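Local coordinates for ABC transporter periplasmic substrate-binding protein (Desulfovibrio alaskensis, PDB 5MY5) that binds tungstate with high selectivity in the periplasm and probably hands it to an ABC transporter for uptake into the cell, at residues A[26-31]-A[55-60]; A[99-104]-A[223-228]; A[108-113]-A[188-193]; A[115-120]-A[129-134]; A[196-201]-A[266-271]. The protein carries 2 engineered substitutions. All coordinates share one frame; numbering follows the deposited sequence. Where two conformers were deposited one is given.

Interaction 1. Residues A[26-31]-A[55-60]; sequences PVLMMA and IELRWT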
# COMPACT_ATOMS: atom_id res chain seq x y z
N PRO A 26 21.34 0.94 20.92
CA PRO A 26 19.88 0.82 21.03
C PRO A 26 19.26 0.19 19.79
O PRO A 26 19.64 0.49 18.68
CB PRO A 26 19.40 2.23 21.13
CG PRO A 26 20.60 3.11 21.20
CD PRO A 26 21.80 2.35 20.89
N VAL A 27 18.27 -0.69 20.01
CA VAL A 27 17.60 -1.39 18.96
C VAL A 27 16.11 -1.16 19.09
O VAL A 27 15.49 -1.36 20.14
CB VAL A 27 17.85 -2.87 19.06
CG1 VAL A 27 17.22 -3.59 17.88
CG2 VAL A 27 19.38 -3.16 19.01
N LEU A 28 15.51 -0.75 17.98
CA LEU A 28 14.09 -0.53 17.88
C LEU A 28 13.53 -1.64 17.02
O LEU A 28 13.97 -1.84 15.88
CB LEU A 28 13.85 0.85 17.22
CG LEU A 28 12.35 1.22 16.87
CD1 LEU A 28 11.41 1.26 18.06
CD2 LEU A 28 12.34 2.54 16.14
N MET A 29 12.48 -2.28 17.52
CA MET A 29 11.86 -3.41 16.81
C MET A 29 10.51 -3.01 16.25
O MET A 29 9.67 -2.53 16.95
CB MET A 29 11.56 -4.57 17.77
CG MET A 29 12.74 -5.18 18.52
SD MET A 29 14.17 -5.58 17.49
CE MET A 29 13.55 -7.03 16.71
N MET A 30 10.35 -3.30 14.98
CA MET A 30 9.18 -2.84 14.20
C MET A 30 8.50 -4.04 13.57
O MET A 30 9.12 -4.92 13.12
CB MET A 30 9.60 -1.89 13.10
CG MET A 30 8.60 -1.63 12.01
SD MET A 30 9.20 -0.53 10.69
CE MET A 30 9.21 0.97 11.57
N ALA A 31 7.18 -3.93 13.51
CA ALA A 31 6.42 -4.77 12.65
C ALA A 31 5.86 -3.96 11.56
O ALA A 31 5.27 -2.88 11.76
CB ALA A 31 5.29 -5.42 13.41
N ILE A 55 20.20 4.79 16.56
CA ILE A 55 19.32 3.68 16.89
C ILE A 55 19.31 2.74 15.72
O ILE A 55 19.14 3.17 14.61
CB ILE A 55 17.88 4.19 17.18
CG1 ILE A 55 17.88 5.16 18.35
CG2 ILE A 55 16.95 2.97 17.41
CD1 ILE A 55 16.59 5.94 18.43
N GLU A 56 19.52 1.42 15.95
CA GLU A 56 19.38 0.38 14.95
C GLU A 56 17.88 -0.04 14.80
O GLU A 56 17.23 -0.29 15.82
CB GLU A 56 20.20 -0.89 15.34
CG GLU A 56 20.08 -2.01 14.28
CD GLU A 56 20.74 -3.35 14.69
OE1 GLU A 56 21.25 -3.46 15.80
OE2 GLU A 56 20.56 -4.32 13.93
N LEU A 57 17.37 -0.02 13.57
CA LEU A 57 15.97 -0.44 13.29
C LEU A 57 15.99 -1.83 12.71
O LEU A 57 16.62 -2.08 11.69
CB LEU A 57 15.32 0.50 12.28
CG LEU A 57 13.89 0.17 11.84
CD1 LEU A 57 12.87 0.36 12.96
CD2 LEU A 57 13.45 0.98 10.60
N ARG A 58 15.23 -2.73 13.34
CA ARG A 58 15.03 -4.10 12.88
C ARG A 58 13.56 -4.23 12.59
O ARG A 58 12.73 -3.80 13.38
CB ARG A 58 15.51 -5.13 13.87
CG ARG A 58 17.01 -5.15 14.09
CD ARG A 58 17.36 -6.20 15.13
NE ARG A 58 18.74 -6.05 15.60
CZ ARG A 58 19.18 -6.62 16.73
NH1 ARG A 58 18.38 -7.37 17.50
NH2 ARG A 58 20.42 -6.37 17.14
N TRP A 59 13.22 -4.88 11.50
CA TRP A 59 11.81 -5.01 11.20
C TRP A 59 11.47 -6.43 10.77
O TRP A 59 12.30 -7.09 10.23
CB TRP A 59 11.29 -4.00 10.19
CG TRP A 59 11.85 -4.05 8.83
CD1 TRP A 59 11.30 -4.66 7.73
CD2 TRP A 59 13.06 -3.45 8.41
NE1 TRP A 59 12.11 -4.46 6.64
CE2 TRP A 59 13.20 -3.73 7.02
CE3 TRP A 59 14.03 -2.65 9.05
CZ2 TRP A 59 14.32 -3.32 6.28
CZ3 TRP A 59 15.15 -2.25 8.31
CH2 TRP A 59 15.27 -2.55 6.93
N THR A 60 10.26 -6.85 11.01
CA THR A 60 9.73 -8.06 10.46
C THR A 60 8.52 -7.67 9.65
O THR A 60 7.66 -6.84 10.13
CB THR A 60 9.31 -8.94 11.62
OG1 THR A 60 10.53 -9.35 12.27
CG2 THR A 60 8.63 -10.20 11.16
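From V27 beside E56 to A31 beside T60, the strands 27-31 and 56-60 pair in parallel without a break in register, their short axes 4.7 Å apart and inclined by 25°. Five backbone hydrogen bonds zigzag between them; the one from L28 N to E56 O, at 2.8 Å, is nearly straight, whereas that from M30 N to R58 O is bent to 145° at the hydrogen. On the face bearing V27, M29, E56 and R58, a salt bridge within strand 56-60 sets the pattern: R58 NE meets E56 OE2 at 3.0 Å, the oxygen lying in the guanidinium plane but approached from above its own carboxylate plane. V27 serves both partners. With CG1 anti to the backbone N (chi1 -176°), that methyl lies over one guanidinium face, offset toward its rim and 3.7 Å from R58 NE, while V27 CG2 stands 3.7 Å from E56 OE1. M29 curls at chi2 and chi3, bringing SD to 3.9 Å from R58 CB. The reverse face is largely apolar. L28 and L57 lie side by side, L28 CD2 being 3.9 Å from L57 CD1, and that same L57 methyl meets M30 CE at 4.0 Å. M30 CG and SD pass the CB of W59, whose indole leads away and bonds through NE1 to D37. Parallel strands joined through helices 34-39 and 41-53 form a beta-alpha-beta crossover, as in other periplasmic binding proteins. Strand 78-81 also pairs with strand 27-33, F245 of helix 239-250 packs on L28 and M30, and helix 41-53 meets I55 and W59.

Interaction 2. Residues A[99-104]-A[223-228]; sequences RTQLMY and QYSAIP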
# COMPACT_ATOMS: atom_id res chain seq x y z
N ARG A 99 -1.84 7.13 15.99
CA ARG A 99 -1.42 7.00 14.60
C ARG A 99 -0.81 8.30 14.19
O ARG A 99 -1.45 9.36 14.32
CB ARG A 99 -2.57 6.76 13.61
CG ARG A 99 -3.41 5.55 13.88
CD ARG A 99 -4.68 5.69 13.08
NE ARG A 99 -4.44 5.60 11.67
CZ ARG A 99 -5.04 6.25 10.70
NH1 ARG A 99 -5.99 7.14 10.98
NH2 ARG A 99 -4.77 5.98 9.45
N THR A 100 0.39 8.26 13.59
CA THR A 100 0.97 9.42 12.91
C THR A 100 1.07 9.11 11.43
O THR A 100 1.86 8.27 11.03
CB THR A 100 2.37 9.80 13.51
OG1 THR A 100 2.19 10.14 14.90
CG2 THR A 100 2.96 10.94 12.86
N GLN A 101 0.38 9.88 10.63
CA GLN A 101 0.45 9.70 9.20
C GLN A 101 1.75 10.24 8.68
O GLN A 101 2.22 11.31 9.13
CB GLN A 101 -0.74 10.38 8.51
CG GLN A 101 -2.01 9.53 8.58
CD GLN A 101 -2.70 9.57 9.94
OE1 GLN A 101 -3.16 10.63 10.38
NE2 GLN A 101 -2.84 8.41 10.58
N LEU A 102 2.33 9.56 7.73
CA LEU A 102 3.74 9.80 7.25
C LEU A 102 3.87 9.98 5.73
O LEU A 102 4.47 10.97 5.23
CB LEU A 102 4.74 8.82 7.81
CG LEU A 102 4.93 8.82 9.30
CD1 LEU A 102 5.75 7.61 9.75
CD2 LEU A 102 5.63 10.14 9.73
N MET A 103 3.27 9.10 4.93
CA MET A 103 3.30 9.12 3.51
C MET A 103 2.25 8.19 2.94
O MET A 103 1.70 7.41 3.68
CB MET A 103 4.62 8.68 2.95
CG MET A 103 5.07 7.31 3.22
SD MET A 103 5.61 6.81 4.86
CE MET A 103 6.19 5.21 4.48
N TYR A 104 2.00 8.31 1.66
CA TYR A 104 1.18 7.28 0.99
C TYR A 104 1.82 6.79 -0.28
O TYR A 104 2.46 7.60 -0.97
CB TYR A 104 -0.23 7.77 0.70
CG TYR A 104 -0.36 9.07 -0.14
CD1 TYR A 104 -0.53 9.00 -1.51
CD2 TYR A 104 -0.40 10.34 0.44
CE1 TYR A 104 -0.69 10.12 -2.30
CE2 TYR A 104 -0.65 11.47 -0.36
CZ TYR A 104 -0.74 11.33 -1.73
OH TYR A 104 -0.89 12.39 -2.57
N GLN A 223 -2.51 5.10 2.54
CA GLN A 223 -1.96 5.94 3.61
C GLN A 223 -1.16 5.03 4.60
O GLN A 223 -1.69 4.10 5.20
CB GLN A 223 -3.01 6.66 4.39
CG GLN A 223 -2.44 7.59 5.43
CD GLN A 223 -1.63 8.71 4.84
OE1 GLN A 223 -2.12 9.48 3.97
NE2 GLN A 223 -0.41 8.88 5.31
N TYR A 224 0.13 5.40 4.82
CA TYR A 224 0.93 4.84 5.89
C TYR A 224 0.90 5.64 7.17
O TYR A 224 1.00 6.92 7.09
CB TYR A 224 2.39 4.79 5.49
CG TYR A 224 2.71 3.61 4.71
CD1 TYR A 224 2.38 3.52 3.37
CD2 TYR A 224 3.34 2.53 5.30
CE1 TYR A 224 2.67 2.38 2.62
CE2 TYR A 224 3.64 1.40 4.59
CZ TYR A 224 3.32 1.31 3.23
OH TYR A 224 3.63 0.18 2.54
N SER A 225 0.86 4.94 8.30
CA SER A 225 1.04 5.55 9.61
C SER A 225 2.01 4.75 10.46
O SER A 225 2.07 3.52 10.34
CB SER A 225 -0.28 5.66 10.32
OG SER A 225 -1.16 6.42 9.51
N ALA A 226 2.68 5.47 11.36
CA ALA A 226 3.43 4.80 12.41
C ALA A 226 2.63 4.82 13.68
O ALA A 226 1.90 5.83 13.96
CB ALA A 226 4.79 5.48 12.65
N ILE A 227 2.73 3.75 14.45
CA ILE A 227 1.99 3.67 15.75
C ILE A 227 2.91 3.03 16.76
O ILE A 227 3.18 1.84 16.74
CB ILE A 227 0.76 2.73 15.59
CG1 ILE A 227 -0.15 3.20 14.46
CG2 ILE A 227 -0.02 2.75 16.89
CD1 ILE A 227 -1.21 2.17 14.00
N PRO A 228 3.38 3.85 17.74
CA PRO A 228 4.09 3.32 18.90
C PRO A 228 3.19 2.35 19.69
O PRO A 228 2.03 2.70 19.92
CB PRO A 228 4.45 4.56 19.70
CG PRO A 228 4.53 5.67 18.67
CD PRO A 228 3.35 5.31 17.73
O HOH W 1 -2.49 4.56 7.90
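R99-Y104 and Q223-P228 pair as antiparallel strands of the periplasmic binding protein fold, interrupted by a beta bulge. The evidence is the register: Q101 faces S225 and Y104 faces Q223, so L102 and M103 together stand opposite Y224, and L102 has a helical psi of -48°. Before the bulge, T100 N to A226 O and A226 N to T100 O both measure 2.9 Å; at it, L102 N donates to Y224 O and Y224 N to M103 O.

Q223 can be traced outward from CB. CG lies anti to the backbone N (chi1 -177°) and passes 3.7 Å from Q101 CG. The bend at chi2 then turns the amide over the bulge, with CD near M103 O. OE1 approaches Y104 CD2 at 4.0 Å, although its hydrogen bond goes to N272. NE2 curls back to Y224 O at 3.0 Å. Y224 O is thereby gripped twice, L102 N and Q223 NE2 arriving from opposite faces of its plane.

On the reverse face M103 CE makes a CH-pi contact over the Y224 ring, 4.2 Å from its centroid and 27° off the normal, with SD oblique in a looser Met-aromatic approach; Y224 OH bonds to T36. R99, salt-bridged to E87, donates through NH2 to a water that also bonds Q223 O. S225 OG donates to this water and accepts from Q101 NE2, modelled in two conformers, at 2.8 Å in the amide plane.

Interaction 3. Residues A[108-113]-A[188-193]; sequences VIIGPA and GYTMTD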
# COMPACT_ATOMS: atom_id res chain seq x y z
N VAL A 108 -3.40 2.06 -8.95
CA VAL A 108 -3.79 2.54 -10.32
C VAL A 108 -4.64 1.50 -11.02
O VAL A 108 -4.55 0.29 -10.73
CB VAL A 108 -2.55 2.94 -11.14
CG1 VAL A 108 -1.75 4.12 -10.47
CG2 VAL A 108 -1.70 1.82 -11.36
N ILE A 109 -5.47 1.95 -11.97
CA ILE A 109 -6.13 0.99 -12.88
C ILE A 109 -5.40 1.01 -14.20
O ILE A 109 -5.16 2.12 -14.74
CB ILE A 109 -7.62 1.32 -13.00
CG1 ILE A 109 -8.26 1.24 -11.58
CG2 ILE A 109 -8.24 0.40 -14.01
CD1 ILE A 109 -9.61 1.83 -11.58
N ILE A 110 -5.09 -0.15 -14.71
CA ILE A 110 -4.32 -0.33 -15.97
C ILE A 110 -5.19 -1.08 -16.93
O ILE A 110 -6.17 -1.75 -16.55
CB ILE A 110 -2.97 -0.96 -15.77
CG1 ILE A 110 -3.09 -2.45 -15.42
CG2 ILE A 110 -2.23 -0.19 -14.71
CD1 ILE A 110 -1.83 -3.19 -15.19
N GLY A 111 -4.87 -0.94 -18.22
CA GLY A 111 -5.61 -1.65 -19.26
C GLY A 111 -4.88 -1.53 -20.58
O GLY A 111 -3.83 -0.81 -20.64
N PRO A 112 -5.42 -2.15 -21.66
CA PRO A 112 -4.79 -2.00 -22.92
C PRO A 112 -4.62 -0.55 -23.34
O PRO A 112 -5.47 0.31 -23.10
CB PRO A 112 -5.69 -2.82 -23.88
CG PRO A 112 -6.43 -3.73 -23.00
CD PRO A 112 -6.63 -2.98 -21.74
N ALA A 113 -3.49 -0.29 -24.01
CA ALA A 113 -3.25 1.07 -24.53
C ALA A 113 -4.42 1.59 -25.38
O ALA A 113 -4.75 2.75 -25.30
CB ALA A 113 -1.94 1.13 -25.36
N GLY A 188 -7.76 -6.95 -20.76
CA GLY A 188 -8.59 -6.55 -19.67
C GLY A 188 -8.00 -5.44 -18.86
O GLY A 188 -6.84 -5.04 -19.12
N TYR A 189 -8.82 -4.90 -17.99
CA TYR A 189 -8.45 -3.89 -17.02
C TYR A 189 -8.12 -4.57 -15.70
O TYR A 189 -8.70 -5.59 -15.37
CB TYR A 189 -9.58 -2.92 -16.84
CG TYR A 189 -9.85 -2.09 -18.10
CD1 TYR A 189 -10.60 -2.58 -19.11
CD2 TYR A 189 -9.28 -0.86 -18.23
CE1 TYR A 189 -10.82 -1.85 -20.25
CE2 TYR A 189 -9.56 -0.08 -19.38
CZ TYR A 189 -10.24 -0.65 -20.39
OH TYR A 189 -10.55 0.18 -21.52
N THR A 190 -7.30 -3.93 -14.86
CA THR A 190 -7.06 -4.49 -13.50
C THR A 190 -6.59 -3.31 -12.62
O THR A 190 -5.99 -2.33 -13.09
CB THR A 190 -6.11 -5.67 -13.53
OG1 THR A 190 -6.14 -6.30 -12.23
CG2 THR A 190 -4.70 -5.30 -13.79
N MET A 191 -6.81 -3.44 -11.32
CA MET A 191 -6.26 -2.51 -10.33
C MET A 191 -4.98 -3.18 -9.77
O MET A 191 -5.00 -4.36 -9.36
CB MET A 191 -7.25 -2.20 -9.21
CG MET A 191 -6.78 -1.14 -8.26
SD MET A 191 -7.40 -1.27 -6.59
CE MET A 191 -6.39 -2.63 -6.01
N THR A 192 -3.92 -2.35 -9.71
CA THR A 192 -2.60 -2.78 -9.15
C THR A 192 -2.01 -1.76 -8.30
O THR A 192 -2.32 -0.60 -8.42
CB THR A 192 -1.65 -3.15 -10.27
OG1 THR A 192 -0.40 -3.65 -9.75
CG2 THR A 192 -1.38 -2.04 -11.19
N ASP A 193 -1.17 -2.19 -7.33
CA ASP A 193 -0.34 -1.15 -6.67
C ASP A 193 0.64 -0.63 -7.81
O ASP A 193 1.03 -1.38 -8.66
CB ASP A 193 0.47 -1.74 -5.49
CG ASP A 193 1.32 -2.86 -5.93
OD1 ASP A 193 0.89 -3.96 -6.39
OD2 ASP A 193 2.55 -2.64 -5.87
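V108 to I110 pair antiparallel with T190 to T192 in the mixed sheet of this periplasmic binding protein fold. The backbone bonds come as two reciprocal sets. V108 and T192 exchange one pair, V108 N to T192 O and T192 N to V108 O each measuring 2.9 Å; I110 and T190 exchange the next, and there the link from T190 N to I110 O is more bent, at 153°. Between these sets I109 and M191 make a non-hydrogen-bonded pair, supplemented by a CA-H...O contact from M191 CA to V108 O at 3.3 Å.

Apolar packing is carried by the aliphatic branches of V108, I110, T190 and T192 on one face. Both threonines place OG1 opposite the backbone N (chi1 -169° in T190), which leaves CG2 directed at the neighbouring strand: T190 CG2 lies 3.7 Å from I110 CG1 and T192 CG2 3.9 Å from V108 CG2.

Two polar ends find partners outside the pair: T190 OG1 bonds to V139 O, and Y189 OH to D115 and the backbone of A117. The Y189 ring passes beside the strand, with CD2 3.9 Å from the CA of G111, which has no side chain. G188 O is buried without a polar partner, and P112 CD lies 3.3 Å from G188 O.

Interaction 4. Residues A[115-120]-A[129-134]; sequences DPAGVK and GKIAAD. Engineered in segment 129-134: K130 (natural residue Arg).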
# COMPACT_ATOMS: atom_id res chain seq x y z
N ASP A 115 -7.51 0.89 -24.89
CA ASP A 115 -8.52 1.29 -23.94
C ASP A 115 -9.95 1.10 -24.48
O ASP A 115 -10.72 2.06 -24.68
CB ASP A 115 -8.23 2.73 -23.59
CG ASP A 115 -9.12 3.29 -22.54
OD1 ASP A 115 -9.74 2.58 -21.76
OD2 ASP A 115 -9.16 4.52 -22.34
N PRO A 116 -10.33 -0.16 -24.67
CA PRO A 116 -11.59 -0.45 -25.36
C PRO A 116 -12.83 0.08 -24.65
O PRO A 116 -13.82 0.37 -25.32
CB PRO A 116 -11.56 -1.98 -25.52
CG PRO A 116 -10.63 -2.44 -24.42
CD PRO A 116 -9.59 -1.38 -24.33
N ALA A 117 -12.82 0.29 -23.31
CA ALA A 117 -13.90 0.92 -22.60
C ALA A 117 -13.87 2.42 -22.56
O ALA A 117 -14.78 3.04 -22.01
CB ALA A 117 -13.98 0.34 -21.14
N GLY A 118 -12.74 2.99 -22.98
CA GLY A 118 -12.50 4.41 -23.05
C GLY A 118 -12.54 5.08 -21.72
O GLY A 118 -13.20 6.11 -21.51
N VAL A 119 -11.77 4.50 -20.77
CA VAL A 119 -11.76 5.09 -19.42
C VAL A 119 -10.58 6.03 -19.06
O VAL A 119 -10.56 6.57 -17.96
CB VAL A 119 -11.80 3.98 -18.34
CG1 VAL A 119 -13.00 3.09 -18.62
CG2 VAL A 119 -10.50 3.20 -18.27
N LYS A 120 -9.59 6.18 -19.94
CA LYS A 120 -8.43 7.02 -19.60
C LYS A 120 -8.84 8.37 -19.12
O LYS A 120 -9.66 9.05 -19.74
CB LYS A 120 -7.48 7.09 -20.78
CG LYS A 120 -6.11 7.71 -20.47
CD LYS A 120 -5.33 7.74 -21.78
CE LYS A 120 -4.03 8.52 -21.68
NZ LYS A 120 -2.90 7.64 -21.31
N GLY A 129 -17.61 2.23 -13.44
CA GLY A 129 -18.99 2.15 -13.98
C GLY A 129 -19.04 1.94 -15.45
O GLY A 129 -19.93 1.24 -15.96
N LYS A 130 -18.13 2.52 -16.19
CA LYS A 130 -18.02 2.38 -17.59
C LYS A 130 -17.57 1.01 -18.03
O LYS A 130 -18.06 0.46 -19.00
CB LYS A 130 -17.11 3.48 -18.16
CG LYS A 130 -16.95 3.45 -19.67
CD LYS A 130 -18.31 3.61 -20.30
CE LYS A 130 -18.26 4.21 -21.68
NZ LYS A 130 -17.45 3.46 -22.69
N ILE A 131 -16.58 0.43 -17.31
CA ILE A 131 -16.13 -0.96 -17.57
C ILE A 131 -17.32 -1.90 -17.39
O ILE A 131 -17.52 -2.81 -18.23
CB ILE A 131 -14.91 -1.26 -16.61
CG1 ILE A 131 -13.65 -0.59 -17.11
CG2 ILE A 131 -14.78 -2.76 -16.37
CD1 ILE A 131 -12.59 -0.38 -16.00
N ALA A 132 -18.03 -1.70 -16.31
CA ALA A 132 -19.25 -2.52 -15.93
C ALA A 132 -20.29 -2.34 -17.07
O ALA A 132 -20.82 -3.35 -17.58
CB ALA A 132 -19.84 -2.18 -14.62
N ALA A 133 -20.53 -1.11 -17.53
CA ALA A 133 -21.57 -0.84 -18.52
C ALA A 133 -21.23 -1.44 -19.86
O ALA A 133 -22.15 -1.97 -20.54
CB ALA A 133 -21.77 0.68 -18.66
N ASP A 134 -19.95 -1.46 -20.26
CA ASP A 134 -19.46 -1.96 -21.50
C ASP A 134 -19.16 -3.47 -21.40
O ASP A 134 -18.72 -4.10 -22.42
CB ASP A 134 -18.22 -1.16 -22.02
CG ASP A 134 -18.60 0.27 -22.52
OD1 ASP A 134 -19.76 0.71 -22.40
OD2 ASP A 134 -17.73 0.97 -23.07
O HOH W 2 -16.49 -0.25 -25.31
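A117 and D134 each offer K130 a flat acceptor, and neither is met squarely in its plane. K130 NZ donates to A117 O at 2.8 Å from above the carbonyl plane, 44° out of it. It also bridges to D134 OD2 on the syn side, 33° out of the carboxylate plane; that separation is modelled as unusually short, so its exact length is doubtful. A water takes part too, donating to D134 OD2 and, at 2.7 Å, to P116 O. The D115 carboxylate is occupied at both oxygens on their syn sides: OD1 receives V119 N at 3.0 Å and OD2 receives K120 N at 2.9 Å, which closes the loop on itself.

K130 is an engineered residue, arginine in the natural sequence. Its chain bends at chi2 (60°) and again at chi4, curling the ammonium back to lie between A117 O and D134. Alongside this polar group, I131 CG1 is shared by A117 CB at 4.1 Å and V119 CG1 at 4.0 Å, the V119 and I131 side chains crossing at about a right angle. The arrangement is a type I beta turn, D115-G118, in the loop after strand 100-112, packed against the C-terminal part of helix 124-133.

Interaction 5. Residues A[196-201]-A[266-271]; sequences TYIKYE and KALFTP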
# COMPACT_ATOMS: atom_id res chain seq x y z
N THR A 196 4.20 -2.60 -8.19
CA THR A 196 4.20 -3.78 -9.02
C THR A 196 4.06 -3.38 -10.51
O THR A 196 4.73 -4.02 -11.33
CB THR A 196 3.08 -4.76 -8.63
OG1 THR A 196 3.20 -5.12 -7.23
CG2 THR A 196 3.17 -5.99 -9.41
N TYR A 197 3.23 -2.37 -10.82
CA TYR A 197 3.19 -1.87 -12.17
C TYR A 197 4.60 -1.43 -12.71
O TYR A 197 4.98 -1.85 -13.81
CB TYR A 197 2.19 -0.77 -12.41
CG TYR A 197 2.14 -0.45 -13.87
CD1 TYR A 197 1.54 -1.34 -14.73
CD2 TYR A 197 2.71 0.75 -14.39
CE1 TYR A 197 1.53 -1.06 -16.11
CE2 TYR A 197 2.74 0.99 -15.74
CZ TYR A 197 2.16 0.10 -16.57
OH TYR A 197 2.10 0.41 -17.89
N ILE A 198 5.25 -0.60 -11.92
CA ILE A 198 6.61 -0.16 -12.28
C ILE A 198 7.51 -1.39 -12.60
O ILE A 198 8.26 -1.41 -13.63
CB ILE A 198 7.16 0.76 -11.19
CG1 ILE A 198 6.47 2.10 -11.16
CG2 ILE A 198 8.71 0.87 -11.36
CD1 ILE A 198 6.71 2.84 -9.89
N LYS A 199 7.51 -2.43 -11.77
CA LYS A 199 8.36 -3.60 -12.02
C LYS A 199 7.92 -4.32 -13.27
O LYS A 199 8.76 -4.77 -14.09
CB LYS A 199 8.37 -4.55 -10.78
CG LYS A 199 9.07 -3.88 -9.57
CD LYS A 199 9.05 -4.71 -8.28
CE LYS A 199 9.91 -4.00 -7.20
NZ LYS A 199 9.64 -4.42 -5.76
N TYR A 200 6.62 -4.48 -13.44
CA TYR A 200 6.10 -5.15 -14.64
C TYR A 200 6.45 -4.34 -15.98
O TYR A 200 6.87 -4.91 -16.98
CB TYR A 200 4.54 -5.22 -14.50
CG TYR A 200 3.77 -5.46 -15.78
CD1 TYR A 200 3.82 -6.71 -16.36
CD2 TYR A 200 2.98 -4.46 -16.39
CE1 TYR A 200 3.20 -6.98 -17.57
CE2 TYR A 200 2.28 -4.74 -17.54
CZ TYR A 200 2.39 -5.98 -18.10
OH TYR A 200 1.66 -6.06 -19.29
N GLU A 201 6.27 -3.03 -15.96
CA GLU A 201 6.56 -2.14 -17.08
C GLU A 201 8.08 -2.29 -17.45
O GLU A 201 8.42 -2.43 -18.64
CB GLU A 201 6.30 -0.73 -16.60
CG GLU A 201 6.62 0.35 -17.62
CD GLU A 201 6.48 1.75 -17.09
OE1 GLU A 201 6.88 2.08 -15.96
OE2 GLU A 201 5.89 2.59 -17.78
N LYS A 266 11.52 5.70 -10.68
CA LYS A 266 10.21 6.32 -10.66
C LYS A 266 9.71 6.57 -9.24
O LYS A 266 9.97 5.79 -8.32
CB LYS A 266 9.27 5.37 -11.41
CG LYS A 266 9.54 5.42 -12.91
CD LYS A 266 8.46 4.97 -13.82
CE LYS A 266 8.89 5.06 -15.27
NZ LYS A 266 7.71 4.79 -16.14
N ALA A 267 8.93 7.60 -9.07
CA ALA A 267 8.40 8.01 -7.75
C ALA A 267 7.38 6.96 -7.24
O ALA A 267 6.67 6.32 -8.07
CB ALA A 267 7.67 9.34 -7.85
N LEU A 268 7.35 6.76 -5.91
CA LEU A 268 6.42 5.79 -5.33
C LEU A 268 5.65 6.35 -4.17
O LEU A 268 4.42 6.07 -4.03
CB LEU A 268 7.22 4.53 -5.02
CG LEU A 268 6.55 3.23 -4.68
CD1 LEU A 268 5.92 2.67 -5.95
CD2 LEU A 268 7.58 2.27 -4.18
N PHE A 269 6.28 7.11 -3.28
CA PHE A 269 5.63 7.66 -2.08
C PHE A 269 5.48 9.16 -2.11
O PHE A 269 6.46 9.83 -2.50
CB PHE A 269 6.47 7.28 -0.88
CG PHE A 269 6.58 5.81 -0.61
CD1 PHE A 269 5.55 5.08 0.10
CD2 PHE A 269 7.66 5.09 -1.06
CE1 PHE A 269 5.71 3.73 0.39
CE2 PHE A 269 7.80 3.79 -0.75
CZ PHE A 269 6.83 3.08 -0.11
N THR A 270 4.36 9.72 -1.69
CA THR A 270 4.13 11.09 -1.47
C THR A 270 4.19 11.27 0.07
O THR A 270 3.31 10.80 0.78
CB THR A 270 2.79 11.55 -2.06
OG1 THR A 270 2.76 11.24 -3.44
CG2 THR A 270 2.57 12.98 -1.83
N PRO A 271 5.18 12.03 0.60
CA PRO A 271 5.13 12.44 1.99
C PRO A 271 3.96 13.30 2.35
O PRO A 271 3.60 14.16 1.54
CB PRO A 271 6.45 13.20 2.19
CG PRO A 271 6.79 13.66 0.86
CD PRO A 271 6.17 12.79 -0.18
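E201 and K266 meet almost at right angles: the glutamate reaches out from helix 194-203, and the lysine runs across its end from the start of the broken strand 266-271. Both chains are extended beyond CG, and E201 holds CG anti to the backbone N (chi1 177°), which carries the carboxylate out to K266 NZ. K266 NZ lies 2.8 Å from E201 OE1, forming a salt bridge, with the oxygen met on its syn side and the nitrogen 34° out of the carboxylate plane. The second oxygen, E201 OE2, is 3.3 Å from K266 NZ and makes a weak bond. The ammonium is thus shared unevenly between the two oxygens, leaning towards OE1.

One helical turn earlier, I198 points its CD1 at the base of the same lysine. The two side chains cross obliquely, I198 CD1 standing 3.9 Å from K266 CB, and the methyl also comes 3.9 Å from A267 O and 4.0 Å from L268 CD1. In the two-lobed fold of periplasmic binding proteins this joins helix 194-203, which directly follows strand 189-193, to the residues leading into strand 270-271.

I198 and E201 stand three residues apart on the helix, and both turn their CB towards 266-271, so the apolar and charged contacts fall along one side of it. Y197, by contrast, bonds through OH to L210 O. L268 sends its CD1 towards the helix, while the next side chain, F269, packs on M103 and on I258 of helix 252-260.

How the interactions relate
Strand 100-112 connects interactions 2 and 3: interaction 2 uses its start and interaction 3 its end, their centres about 27 Å apart on opposite sides of the chain's centre. Interaction 5 touches both: Y104 O lies 2.9 Å from T270 N, a probable hydrogen bond, and Y197 CD1 lies 3.9 Å from I110 CD1. Interactions 3 and 4 are coupled through Y189 OH, which lies 2.5 Å from D115 OD1, a short, probable hydrogen bond. Interaction 1 shares the sheet but sits apart, its centre about 46 Å from that of interaction 4. The bound ligand is a sodium ion, about 8 Å from the D134 side chain; no tungstate is present, so none of these contacts can be assigned to its site.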